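Isocitrate dehydrogenase [NAD] subunit 2, mitochondrial (Saccharomyces cerevisiae, PDB 3BLX) catalyses, as one of two subunit types in an octamer, the NAD(+)-dependent conversion of isocitrate to 2-oxoglutarate in the citric acid cycle, and also binds mitochondrial mRNA leaders. Local coordinates at residues K158-D163 / R194-L199; R167-A172 / N202-L207; R183-H188 / T236-V241; K105-F110 / I274-A279. All coordinates share one frame; numbering follows the deposited sequence.

Along the chain, the first segment of contact 4 comes first and its second segment last. The other three contacts are nested inside that long loop, with their segments alternating. Centre to centre, contacts 1 and 2 lie about 13 Å apart, contacts 2 and 3 about 12 Å, and contacts 3 and 4 about 22 Å. Contacts 1 and 2 join the same helices, 162-178 and 195-208. Contact 3 pairs two strands of the large mixed sheet beneath them, and A172 and A204 pack on its valines. Contact 4 reaches the same sheet. The first three tie the subunit-interface hairpin to the parallel part of the sheet, while contact 4 belongs to its antiparallel part.

Contact 1: residues K158-D163 / R194-L199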
loop_
_atom_site.group_PDB
_atom_site.type_symbol
_atom_site.label_atom_id
_atom_site.label_comp_id
_atom_site.label_asym_id
_atom_site.label_seq_id
_atom_site.Cartn_x
_atom_site.Cartn_y
_atom_site.Cartn_z
ATOM N N LYS B 158 -6.804 -32.945 3.164
ATOM C CA LYS B 158 -6.707 -34.209 2.402
ATOM C C LYS B 158 -7.274 -35.379 3.211
ATOM O O LYS B 158 -7.131 -35.442 4.430
ATOM C CB LYS B 158 -5.261 -34.512 1.985
ATOM C CG LYS B 158 -4.757 -33.695 0.799
ATOM C CD LYS B 158 -3.238 -33.764 0.693
ATOM C CE LYS B 158 -2.665 -32.525 -0.003
ATOM N NZ LYS B 158 -1.197 -32.345 0.242
ATOM N N LEU B 159 -7.918 -36.300 2.519
ATOM C CA LEU B 159 -8.619 -37.381 3.176
ATOM C C LEU B 159 -8.038 -38.713 2.772
ATOM O O LEU B 159 -7.676 -38.918 1.607
ATOM C CB LEU B 159 -10.069 -37.369 2.725
ATOM C CG LEU B 159 -11.059 -37.526 3.850
ATOM C CD1 LEU B 159 -10.900 -36.362 4.765
ATOM C CD2 LEU B 159 -12.426 -37.532 3.255
ATOM N N ILE B 160 -7.956 -39.621 3.735
ATOM C CA ILE B 160 -7.667 -41.028 3.435
ATOM C C ILE B 160 -8.621 -41.947 4.222
ATOM O O ILE B 160 -8.853 -41.723 5.397
ATOM C CB ILE B 160 -6.165 -41.383 3.668
ATOM C CG1 ILE B 160 -5.761 -42.600 2.864
ATOM C CG2 ILE B 160 -5.880 -41.677 5.105
ATOM C CD1 ILE B 160 -4.414 -43.151 3.278
ATOM N N THR B 161 -9.200 -42.953 3.575
ATOM C CA THR B 161 -10.159 -43.838 4.257
ATOM C C THR B 161 -9.726 -45.289 4.228
ATOM O O THR B 161 -9.062 -45.716 3.291
ATOM C CB THR B 161 -11.598 -43.778 3.666
ATOM O OG1 THR B 161 -11.611 -44.306 2.332
ATOM C CG2 THR B 161 -12.163 -42.362 3.678
ATOM N N ARG B 162 -10.119 -46.031 5.264
ATOM C CA ARG B 162 -9.893 -47.471 5.350
ATOM C C ARG B 162 -10.493 -48.176 4.127
ATOM O O ARG B 162 -9.814 -48.965 3.482
ATOM C CB ARG B 162 -10.459 -48.028 6.667
ATOM C CG ARG B 162 -10.961 -49.460 6.586
ATOM C CD ARG B 162 -11.148 -50.083 7.963
ATOM N NE ARG B 162 -9.921 -50.685 8.487
ATOM C CZ ARG B 162 -9.004 -50.018 9.189
ATOM N NH1 ARG B 162 -9.177 -48.722 9.439
ATOM N NH2 ARG B 162 -7.915 -50.637 9.634
ATOM N N ASP B 163 -11.737 -47.857 3.775
ATOM C CA ASP B 163 -12.395 -48.512 2.635
ATOM C C ASP B 163 -11.594 -48.404 1.335
ATOM O O ASP B 163 -11.320 -49.402 0.685
ATOM C CB ASP B 163 -13.809 -47.966 2.422
ATOM C CG ASP B 163 -14.800 -48.434 3.487
ATOM O OD1 ASP B 163 -14.436 -49.309 4.310
ATOM O OD2 ASP B 163 -15.949 -47.922 3.491
ATOM N N ARG B 194 2.776 -39.599 11.139
ATOM C CA ARG B 194 1.564 -39.491 10.348
ATOM C C ARG B 194 0.718 -40.751 10.508
ATOM O O ARG B 194 1.024 -41.796 9.968
ATOM C CB ARG B 194 1.826 -39.167 8.861
ATOM C CG ARG B 194 3.231 -39.420 8.326
ATOM C CD ARG B 194 4.079 -38.149 8.231
ATOM N NE ARG B 194 3.826 -37.303 7.048
ATOM C CZ ARG B 194 2.934 -37.535 6.076
ATOM N NH1 ARG B 194 2.814 -36.668 5.067
ATOM N NH2 ARG B 194 2.156 -38.614 6.099
ATOM N N LEU B 195 -0.356 -40.632 11.270
ATOM C CA LEU B 195 -1.319 -41.701 11.411
ATOM C C LEU B 195 -2.213 -41.919 10.167
ATOM O O LEU B 195 -3.088 -42.764 10.176
ATOM C CB LEU B 195 -2.157 -41.480 12.680
ATOM C CG LEU B 195 -3.387 -40.601 12.665
ATOM C CD1 LEU B 195 -3.621 -40.092 14.069
ATOM C CD2 LEU B 195 -3.186 -39.461 11.716
ATOM N N ALA B 196 -1.983 -41.177 9.089
ATOM C CA ALA B 196 -2.649 -41.468 7.821
ATOM C C ALA B 196 -1.926 -42.617 7.137
ATOM O O ALA B 196 -2.523 -43.464 6.475
ATOM C CB ALA B 196 -2.635 -40.277 6.937
ATOM N N ASP B 197 -0.617 -42.638 7.291
ATOM C CA ASP B 197 0.148 -43.741 6.757
ATOM C C ASP B 197 0.018 -44.935 7.684
ATOM O O ASP B 197 -0.005 -46.073 7.237
ATOM C CB ASP B 197 1.609 -43.337 6.542
ATOM C CG ASP B 197 1.789 -42.386 5.353
ATOM O OD1 ASP B 197 1.637 -42.833 4.192
ATOM O OD2 ASP B 197 2.083 -41.189 5.574
ATOM N N GLY B 198 -0.094 -44.673 8.973
ATOM C CA GLY B 198 -0.392 -45.724 9.920
ATOM C C GLY B 198 -1.661 -46.485 9.564
ATOM O O GLY B 198 -1.744 -47.676 9.827
ATOM N N LEU B 199 -2.657 -45.814 8.981
ATOM C CA LEU B 199 -3.921 -46.483 8.684
ATOM C C LEU B 199 -3.770 -47.342 7.448
ATOM O O LEU B 199 -4.338 -48.428 7.345
ATOM C CB LEU B 199 -5.061 -45.464 8.520
ATOM C CG LEU B 199 -6.371 -45.921 7.876
ATOM C CD1 LEU B 199 -7.477 -44.991 8.284
ATOM C CD2 LEU B 199 -6.278 -45.962 6.354
#
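The hairpin strand 153-161 meets the first turns of helix 195-208 through I160, A196 and L199, at the point where the strand runs on into helix 162-178. The strand end and the helix start run in nearly the same direction, 26° apart. I160 points at the helix. Its CG1 branch lies anti to the backbone N (chi1 -157°) and chi2 is also extended (-168°). The two together bring CD1 to 3.7 Å from the carbonyl O of A196. The other branch, CG2, sits 4.0 Å from A196 CB. L199 points back from the next turn. Its CD2 lies against the main chain where strand becomes helix, 4.0 Å from R162 N and 4.1 Å from T161 C. The R162 guanidinium skirts the same leucine obliquely, with NH1 4.3 Å from L199 CD1. No hydrogen bond crosses the contact. T161 turns its side chain away and acts as N-cap: OG1 bonds A164 N and also E139. Strand 158-161 pairs antiparallel with a strand of an IDH1 subunit, and E140 of that subunit packs on A196. This is consistent with the clasp by which isocitrate dehydrogenase subunits join.

Contact 2: residues R167-A172 / N202-L207; sequences RVIRYA and NVAKEL
I169 is the first residue of 167-172 to meet helix 202-207, and it points toward it. CG1 lies anti to the carbonyl carbon (chi1 -66°), and the chain continues extended, so CD1 reaches in between V203 and A204. CD1 is 3.7 Å from V203 CG1 and 3.9 Å from A204 CB. I169 CG2 meets A204 CA at 3.9 Å and L207 CD1 at 3.5 Å. R170 follows and shares L207 with it. The R170 backbone N is 3.6 Å from L207 CD1, and R170 CG is 3.8 Å from the same methyl. Further out the arginine crosses the leucine at about a right angle. L207 CD2 then sits over one face of the guanidinium, 3.7 Å from R170 CZ and offset toward the rim. The nitrogens of that group are used elsewhere: NH2 in a salt bridge to E210, NH1 in one to E166, and NE in a weak bond to Y211. The two helix segments cross at -43° with axes 9.7 Å apart. Helix 195-208 is the crossover between the adjacent parallel strands 183-188 and 215-220, and helix 162-178 lies on the same face of the sheet. The joint is apolar in chemistry: no hydrogen bond crosses it, and the charged group at its margin offers a flat face to a methyl while two glutamates hold NH1 and NH2.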
loop_
_atom_site.group_PDB
_atom_site.type_symbol
_atom_site.label_atom_id
_atom_site.label_comp_id
_atom_site.label_asym_id
_atom_site.label_seq_id
_atom_site.Cartn_x
_atom_site.Cartn_y
_atom_site.Cartn_z
ATOM N N ARG B 167 -8.525 -52.131 -0.816
ATOM C CA ARG B 167 -9.151 -52.160 -2.121
ATOM C C ARG B 167 -8.116 -51.965 -3.186
ATOM O O ARG B 167 -8.067 -52.751 -4.123
ATOM C CB ARG B 167 -10.219 -51.097 -2.249
ATOM C CG ARG B 167 -11.137 -51.338 -3.427
ATOM C CD ARG B 167 -12.528 -50.774 -3.217
ATOM N NE ARG B 167 -12.498 -49.321 -3.248
ATOM C CZ ARG B 167 -13.411 -48.549 -2.675
ATOM N NH1 ARG B 167 -14.430 -49.109 -2.030
ATOM N NH2 ARG B 167 -13.300 -47.222 -2.747
ATOM N N VAL B 168 -7.298 -50.919 -3.067
ATOM C CA VAL B 168 -6.024 -50.908 -3.790
ATOM C C VAL B 168 -5.093 -51.932 -3.200
ATOM O O VAL B 168 -4.246 -52.443 -3.902
ATOM C CB VAL B 168 -5.210 -49.582 -3.716
ATOM C CG1 VAL B 168 -5.344 -48.795 -4.978
ATOM C CG2 VAL B 168 -5.527 -48.787 -2.471
ATOM N N ILE B 169 -5.216 -52.195 -1.902
ATOM C CA ILE B 169 -4.314 -53.133 -1.276
ATOM C C ILE B 169 -4.735 -54.568 -1.618
ATOM O O ILE B 169 -3.891 -55.384 -1.984
ATOM C CB ILE B 169 -4.158 -52.867 0.217
ATOM C CG1 ILE B 169 -3.472 -51.516 0.408
ATOM C CG2 ILE B 169 -3.333 -53.948 0.870
ATOM C CD1 ILE B 169 -3.345 -51.086 1.837
ATOM N N ARG B 170 -6.026 -54.871 -1.555
ATOM C CA ARG B 170 -6.502 -56.171 -2.064
ATOM C C ARG B 170 -6.016 -56.375 -3.484
ATOM O O ARG B 170 -5.403 -57.387 -3.794
ATOM C CB ARG B 170 -8.033 -56.314 -2.049
ATOM C CG ARG B 170 -8.598 -56.742 -0.730
ATOM C CD ARG B 170 -9.870 -57.521 -0.905
ATOM N NE ARG B 170 -9.935 -58.545 0.129
ATOM C CZ ARG B 170 -10.424 -58.326 1.336
ATOM N NH1 ARG B 170 -10.912 -57.126 1.641
ATOM N NH2 ARG B 170 -10.436 -59.297 2.231
ATOM N N TYR B 171 -6.284 -55.399 -4.340
ATOM C CA TYR B 171 -5.933 -55.515 -5.736
ATOM C C TYR B 171 -4.453 -55.724 -5.900
ATOM O O TYR B 171 -4.041 -56.432 -6.799
ATOM C CB TYR B 171 -6.380 -54.292 -6.537
ATOM C CG TYR B 171 -6.169 -54.471 -8.017
ATOM C CD1 TYR B 171 -7.153 -55.044 -8.814
ATOM C CD2 TYR B 171 -4.977 -54.096 -8.617
ATOM C CE1 TYR B 171 -6.961 -55.226 -10.165
ATOM C CE2 TYR B 171 -4.768 -54.287 -9.973
ATOM C CZ TYR B 171 -5.767 -54.852 -10.736
ATOM O OH TYR B 171 -5.567 -55.041 -12.081
ATOM N N ALA B 172 -3.648 -55.137 -5.025
ATOM C CA ALA B 172 -2.201 -55.251 -5.171
ATOM C C ALA B 172 -1.771 -56.655 -4.892
ATOM O O ALA B 172 -0.861 -57.159 -5.530
ATOM C CB ALA B 172 -1.465 -54.302 -4.251
ATOM N N ASN B 202 -1.761 -50.481 8.452
ATOM C CA ASN B 202 -2.585 -51.393 9.238
ATOM C C ASN B 202 -3.548 -52.164 8.368
ATOM O O ASN B 202 -3.777 -53.333 8.588
ATOM C CB ASN B 202 -3.377 -50.671 10.339
ATOM C CG ASN B 202 -2.510 -50.265 11.514
ATOM O OD1 ASN B 202 -1.339 -50.641 11.597
ATOM N ND2 ASN B 202 -3.083 -49.481 12.425
ATOM N N VAL B 203 -4.129 -51.494 7.389
ATOM C CA VAL B 203 -5.055 -52.127 6.473
ATOM C C VAL B 203 -4.328 -53.199 5.648
ATOM O O VAL B 203 -4.897 -54.236 5.310
ATOM C CB VAL B 203 -5.676 -51.066 5.554
ATOM C CG1 VAL B 203 -6.150 -51.671 4.254
ATOM C CG2 VAL B 203 -6.798 -50.385 6.249
ATOM N N ALA B 204 -3.063 -52.943 5.334
ATOM C CA ALA B 204 -2.243 -53.882 4.595
ATOM C C ALA B 204 -1.914 -55.121 5.419
ATOM O O ALA B 204 -1.846 -56.221 4.887
ATOM C CB ALA B 204 -0.960 -53.205 4.135
ATOM N N LYS B 205 -1.680 -54.931 6.713
ATOM C CA LYS B 205 -1.343 -56.036 7.606
ATOM C C LYS B 205 -2.541 -56.958 7.879
ATOM O O LYS B 205 -2.380 -58.152 8.120
ATOM C CB LYS B 205 -0.744 -55.503 8.904
ATOM C CG LYS B 205 0.648 -54.925 8.724
ATOM C CD LYS B 205 1.225 -54.448 10.052
ATOM C CE LYS B 205 2.670 -53.998 9.894
ATOM N NZ LYS B 205 3.306 -53.655 11.196
ATOM N N GLU B 206 -3.741 -56.394 7.806
ATOM C CA GLU B 206 -4.987 -57.113 8.055
ATOM C C GLU B 206 -5.295 -58.029 6.892
ATOM O O GLU B 206 -5.882 -59.096 7.059
ATOM C CB GLU B 206 -6.141 -56.120 8.194
ATOM C CG GLU B 206 -7.233 -56.528 9.161
ATOM C CD GLU B 206 -6.837 -56.306 10.615
ATOM O OE1 GLU B 206 -6.410 -55.178 10.973
ATOM O OE2 GLU B 206 -6.965 -57.266 11.403
ATOM N N LEU B 207 -4.915 -57.585 5.696
ATOM C CA LEU B 207 -5.159 -58.341 4.480
ATOM C C LEU B 207 -4.051 -59.346 4.260
ATOM O O LEU B 207 -4.214 -60.283 3.488
ATOM C CB LEU B 207 -5.212 -57.404 3.286
ATOM C CG LEU B 207 -6.321 -56.365 3.299
ATOM C CD1 LEU B 207 -6.280 -55.539 2.024
ATOM C CD2 LEU B 207 -7.674 -57.042 3.475
#

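Contact 3: residues R183-H188 / T236-V241; sequences RVIVVH and TDAVSV
The guanidinium of R183 meets D237 at its edge, with OD1 in its plane, and has I185 CD1 over one face, 3.6 Å above the plane and offset toward the rim. The planes of guanidinium and carboxylate are 28° apart. R183 NH1 lies 3.0 Å from D237 OD1 in a salt bridge whose hydrogen bond is weak, bent to 133°. NH1 also bonds A234 O, and NH2 forms a salt bridge to E217 on the neighbouring strand. Beyond this group the two strands pair in parallel, R183 beside A238 through V186 beside V241. V239 N bonds R183 O at 2.9 Å. I185 N returns to V239 O at 2.9 Å. V241 N then bonds I185 O at 2.9 Å, and V187 N closes the run on V241 O at 3.0 Å, nearly straight at 175°. V184, V186, V239 and V241 share one face of the sheet, where V186 CG2 touches V241 CG2 at 3.9 Å and helix 162-178 packs on V184, V239 and V241. R183, I185, A238 and S240 lie on the other face, with I185 CD1 3.8 Å from A238 CB. These are neighbouring parallel strands in the mixed sheet, 183-188 lying between 238-242 and 215-220. Backbone bonds carry the pairing in the buried part. The weak, bent bond suggests that the ion pair at the strand's start is mainly electrostatic, and R183 shares its charge with E217.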
loop_
_atom_site.group_PDB
_atom_site.type_symbol
_atom_site.label_atom_id
_atom_site.label_comp_id
_atom_site.label_asym_id
_atom_site.label_seq_id
_atom_site.Cartn_x
_atom_site.Cartn_y
_atom_site.Cartn_z
ATOM N N ARG B 183 6.546 -60.815 -3.268
ATOM C CA ARG B 183 6.403 -59.701 -2.310
ATOM C C ARG B 183 5.479 -58.597 -2.769
ATOM O O ARG B 183 5.545 -58.177 -3.913
ATOM C CB ARG B 183 7.747 -59.030 -2.020
ATOM C CG ARG B 183 8.917 -59.945 -1.948
ATOM C CD ARG B 183 10.106 -59.239 -2.552
ATOM N NE ARG B 183 10.652 -58.191 -1.700
ATOM C CZ ARG B 183 11.536 -57.284 -2.108
ATOM N NH1 ARG B 183 11.952 -57.287 -3.363
ATOM N NH2 ARG B 183 12.001 -56.373 -1.266
ATOM N N VAL B 184 4.624 -58.116 -1.868
ATOM C CA VAL B 184 4.022 -56.806 -2.075
ATOM C C VAL B 184 4.575 -55.870 -1.027
ATOM O O VAL B 184 4.582 -56.167 0.161
ATOM C CB VAL B 184 2.486 -56.803 -2.102
ATOM C CG1 VAL B 184 1.945 -58.201 -2.390
ATOM C CG2 VAL B 184 1.939 -56.248 -0.835
ATOM N N ILE B 185 5.122 -54.771 -1.508
ATOM C CA ILE B 185 5.704 -53.745 -0.660
ATOM C C ILE B 185 4.771 -52.538 -0.531
ATOM O O ILE B 185 4.452 -51.888 -1.529
ATOM C CB ILE B 185 7.023 -53.277 -1.259
ATOM C CG1 ILE B 185 7.976 -54.475 -1.383
ATOM C CG2 ILE B 185 7.594 -52.151 -0.442
ATOM C CD1 ILE B 185 9.269 -54.145 -2.055
ATOM N N VAL B 186 4.309 -52.264 0.684
ATOM C CA VAL B 186 3.588 -51.033 0.941
ATOM C C VAL B 186 4.612 -49.934 1.196
ATOM O O VAL B 186 5.467 -50.074 2.069
ATOM C CB VAL B 186 2.667 -51.134 2.158
ATOM C CG1 VAL B 186 2.226 -49.765 2.535
ATOM C CG2 VAL B 186 1.463 -51.977 1.855
ATOM N N VAL B 187 4.532 -48.865 0.404
ATOM C CA VAL B 187 5.376 -47.673 0.553
ATOM C C VAL B 187 4.611 -46.558 1.280
ATOM O O VAL B 187 3.463 -46.263 0.948
ATOM C CB VAL B 187 5.883 -47.160 -0.813
ATOM C CG1 VAL B 187 6.572 -45.829 -0.676
ATOM C CG2 VAL B 187 6.842 -48.139 -1.399
ATOM N N HIS B 188 5.243 -45.950 2.277
ATOM C CA HIS B 188 4.575 -44.973 3.110
ATOM C C HIS B 188 5.611 -44.019 3.664
ATOM O O HIS B 188 6.798 -44.226 3.469
ATOM C CB HIS B 188 3.870 -45.680 4.253
ATOM C CG HIS B 188 4.806 -46.409 5.157
ATOM N ND1 HIS B 188 5.155 -45.934 6.400
ATOM C CD2 HIS B 188 5.499 -47.560 4.982
ATOM C CE1 HIS B 188 6.011 -46.768 6.963
ATOM N NE2 HIS B 188 6.241 -47.758 6.119
ATOM N N THR B 236 12.181 -56.301 -8.951
ATOM C CA THR B 236 11.480 -57.013 -10.017
ATOM C C THR B 236 10.778 -58.287 -9.552
ATOM O O THR B 236 10.132 -58.956 -10.333
ATOM C CB THR B 236 12.394 -57.322 -11.199
ATOM O OG1 THR B 236 13.188 -58.439 -10.867
ATOM C CG2 THR B 236 13.311 -56.132 -11.495
ATOM N N ASP B 237 10.885 -58.600 -8.270
ATOM C CA ASP B 237 10.119 -59.686 -7.670
ATOM C C ASP B 237 9.025 -59.136 -6.768
ATOM O O ASP B 237 8.493 -59.839 -5.910
ATOM C CB ASP B 237 11.037 -60.575 -6.830
ATOM C CG ASP B 237 11.762 -59.795 -5.728
ATOM O OD1 ASP B 237 12.323 -58.713 -6.017
ATOM O OD2 ASP B 237 11.788 -60.264 -4.570
ATOM N N ALA B 238 8.696 -57.867 -6.938
ATOM C CA ALA B 238 7.740 -57.237 -6.044
ATOM C C ALA B 238 6.742 -56.374 -6.759
ATOM O O ALA B 238 6.970 -55.879 -7.865
ATOM C CB ALA B 238 8.445 -56.432 -5.000
ATOM N N VAL B 239 5.620 -56.197 -6.092
ATOM C CA VAL B 239 4.607 -55.245 -6.486
ATOM C C VAL B 239 4.441 -54.183 -5.382
ATOM O O VAL B 239 4.102 -54.502 -4.241
ATOM C CB VAL B 239 3.311 -55.981 -6.708
ATOM C CG1 VAL B 239 2.120 -55.082 -6.497
ATOM C CG2 VAL B 239 3.311 -56.539 -8.083
ATOM N N SER B 240 4.713 -52.929 -5.713
ATOM C CA SER B 240 4.528 -51.839 -4.749
ATOM C C SER B 240 3.101 -51.248 -4.739
ATOM O O SER B 240 2.518 -51.011 -5.797
ATOM C CB SER B 240 5.534 -50.745 -5.045
ATOM O OG SER B 240 6.839 -51.270 -5.099
ATOM N N VAL B 241 2.522 -51.044 -3.555
ATOM C CA VAL B 241 1.370 -50.144 -3.433
ATOM C C VAL B 241 1.668 -48.889 -2.616
ATOM O O VAL B 241 2.428 -48.915 -1.674
ATOM C CB VAL B 241 0.191 -50.792 -2.756
ATOM C CG1 VAL B 241 -0.850 -51.136 -3.744
ATOM C CG2 VAL B 241 0.653 -51.949 -1.922
#

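Contact 4: residues K105-F110 / I274-A279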
loop_
_atom_site.group_PDB
_atom_site.type_symbol
_atom_site.label_atom_id
_atom_site.label_comp_id
_atom_site.label_asym_id
_atom_site.label_seq_id
_atom_site.Cartn_x
_atom_site.Cartn_y
_atom_site.Cartn_z
ATOM N N LYS B 105 -13.958 -40.888 -11.830
ATOM C CA LYS B 105 -15.086 -40.780 -10.917
ATOM C C LYS B 105 -16.340 -41.453 -11.469
ATOM O O LYS B 105 -17.023 -42.181 -10.741
ATOM C CB LYS B 105 -15.363 -39.322 -10.535
ATOM C CG LYS B 105 -14.888 -38.950 -9.138
ATOM C CD LYS B 105 -15.464 -37.631 -8.662
ATOM C CE LYS B 105 -15.064 -37.365 -7.219
ATOM N NZ LYS B 105 -15.294 -35.944 -6.849
ATOM N N THR B 106 -16.633 -41.235 -12.751
ATOM C CA THR B 106 -17.845 -41.799 -13.337
ATOM C C THR B 106 -17.816 -43.326 -13.489
ATOM O O THR B 106 -18.844 -43.969 -13.323
ATOM C CB THR B 106 -18.263 -41.125 -14.680
ATOM O OG1 THR B 106 -17.676 -41.813 -15.782
ATOM C CG2 THR B 106 -17.876 -39.649 -14.732
ATOM N N PHE B 107 -16.650 -43.908 -13.765
ATOM C CA PHE B 107 -16.544 -45.363 -13.969
ATOM C C PHE B 107 -16.071 -46.164 -12.769
ATOM O O PHE B 107 -15.870 -47.374 -12.879
ATOM C CB PHE B 107 -15.662 -45.687 -15.174
ATOM C CG PHE B 107 -16.176 -45.103 -16.442
ATOM C CD1 PHE B 107 -15.441 -44.160 -17.130
ATOM C CD2 PHE B 107 -17.426 -45.461 -16.922
ATOM C CE1 PHE B 107 -15.937 -43.585 -18.291
ATOM C CE2 PHE B 107 -17.924 -44.901 -18.083
ATOM C CZ PHE B 107 -17.181 -43.957 -18.769
ATOM N N GLY B 108 -15.903 -45.490 -11.635
ATOM C CA GLY B 108 -15.525 -46.141 -10.398
ATOM C C GLY B 108 -14.129 -46.724 -10.428
ATOM O O GLY B 108 -13.896 -47.794 -9.846
ATOM N N LEU B 109 -13.209 -46.031 -11.107
ATOM C CA LEU B 109 -11.819 -46.474 -11.206
ATOM C C LEU B 109 -11.033 -46.121 -9.950
ATOM O O LEU B 109 -10.864 -44.955 -9.634
ATOM C CB LEU B 109 -11.145 -45.857 -12.425
ATOM C CG LEU B 109 -11.949 -45.937 -13.715
ATOM C CD1 LEU B 109 -11.171 -45.303 -14.842
ATOM C CD2 LEU B 109 -12.325 -47.373 -14.060
ATOM N N PHE B 110 -10.541 -47.128 -9.244
ATOM C CA PHE B 110 -9.932 -46.882 -7.952
ATOM C C PHE B 110 -8.430 -47.170 -7.951
ATOM O O PHE B 110 -7.694 -46.641 -7.121
ATOM C CB PHE B 110 -10.663 -47.671 -6.857
ATOM C CG PHE B 110 -10.618 -49.150 -7.062
ATOM C CD1 PHE B 110 -9.519 -49.883 -6.639
ATOM C CD2 PHE B 110 -11.655 -49.806 -7.702
ATOM C CE1 PHE B 110 -9.461 -51.254 -6.850
ATOM C CE2 PHE B 110 -11.604 -51.182 -7.908
ATOM C CZ PHE B 110 -10.507 -51.904 -7.483
ATOM N N ILE B 274 -15.714 -51.734 -14.746
ATOM C CA ILE B 274 -15.061 -51.134 -15.916
ATOM C C ILE B 274 -13.552 -51.004 -15.698
ATOM O O ILE B 274 -13.096 -50.909 -14.563
ATOM C CB ILE B 274 -15.639 -49.727 -16.271
ATOM C CG1 ILE B 274 -17.163 -49.758 -16.442
ATOM C CG2 ILE B 274 -15.013 -49.185 -17.526
ATOM C CD1 ILE B 274 -17.931 -49.287 -15.209
ATOM N N SER B 275 -12.782 -51.012 -16.783
ATOM C CA SER B 275 -11.339 -50.783 -16.719
ATOM C C SER B 275 -10.845 -50.133 -17.997
ATOM O O SER B 275 -11.093 -50.622 -19.088
ATOM C CB SER B 275 -10.578 -52.092 -16.486
ATOM O OG SER B 275 -10.735 -52.554 -15.160
ATOM N N ILE B 276 -10.117 -49.041 -17.859
ATOM C CA ILE B 276 -9.664 -48.280 -19.004
ATOM C C ILE B 276 -8.159 -48.362 -19.089
ATOM O O ILE B 276 -7.491 -48.343 -18.072
ATOM C CB ILE B 276 -10.107 -46.834 -18.862
ATOM C CG1 ILE B 276 -11.635 -46.784 -18.814
ATOM C CG2 ILE B 276 -9.549 -45.996 -19.976
ATOM C CD1 ILE B 276 -12.212 -45.397 -18.894
ATOM N N PHE B 277 -7.626 -48.472 -20.301
ATOM C CA PHE B 277 -6.203 -48.700 -20.506
ATOM C C PHE B 277 -5.684 -47.649 -21.425
ATOM O O PHE B 277 -6.304 -47.365 -22.434
ATOM C CB PHE B 277 -5.980 -50.088 -21.111
ATOM C CG PHE B 277 -6.439 -51.199 -20.224
ATOM C CD1 PHE B 277 -5.527 -51.922 -19.461
ATOM C CD2 PHE B 277 -7.794 -51.498 -20.109
ATOM C CE1 PHE B 277 -5.957 -52.957 -18.615
ATOM C CE2 PHE B 277 -8.242 -52.534 -19.259
ATOM C CZ PHE B 277 -7.320 -53.267 -18.519
ATOM N N GLU B 278 -4.551 -47.054 -21.084
ATOM C CA GLU B 278 -4.083 -45.886 -21.813
ATOM C C GLU B 278 -2.594 -45.716 -21.737
ATOM O O GLU B 278 -1.961 -46.158 -20.786
ATOM C CB GLU B 278 -4.748 -44.620 -21.265
ATOM C CG GLU B 278 -4.654 -44.425 -19.752
ATOM C CD GLU B 278 -5.204 -43.061 -19.257
ATOM O OE1 GLU B 278 -5.264 -42.085 -20.041
ATOM O OE2 GLU B 278 -5.571 -42.961 -18.062
ATOM N N ALA B 279 -2.033 -45.061 -22.744
ATOM C CA ALA B 279 -0.675 -44.574 -22.634
ATOM C C ALA B 279 -0.722 -43.324 -21.753
ATOM O O ALA B 279 -1.776 -42.724 -21.604
ATOM C CB ALA B 279 -0.132 -44.247 -23.996
#
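F107 and I274 come within 6.3 Å of each other, CA to CA, where helix 99-107 turns into strand 109-117. G108 makes that turn with a positive phi of 67° and two bonds back into the last turn, a Schellman motif. Segment 275-279 is an extended strand, and I274 leads into it. The side chain of F107 points at this strand. The side chains of F107 and I276 cross at about a right angle, F107 CD1 3.9 Å from I276 CD1, while T106 OG1 sits over the centre of one ring face. In the large mixed sheet of the isocitrate and isopropylmalate dehydrogenase fold, strand 266-271 lies between 109-117 and 275-279. The two segments therefore meet by side chains against each other and against backbone oxygens, not as paired strands. L109 is the second partner of I276. With chi2 of L109 at -180°, its CD1 extends to 4.2 Å from I276 CD1, and L109 CD2 lies 3.7 Å from I274 O. I274 in turn places CD1 3.7 Å from F107 O. Beside L109, its side chain about 4 Å away, is R104, which probably binds the substrate. Strand 82-85 flanks I276 through A83 and K85.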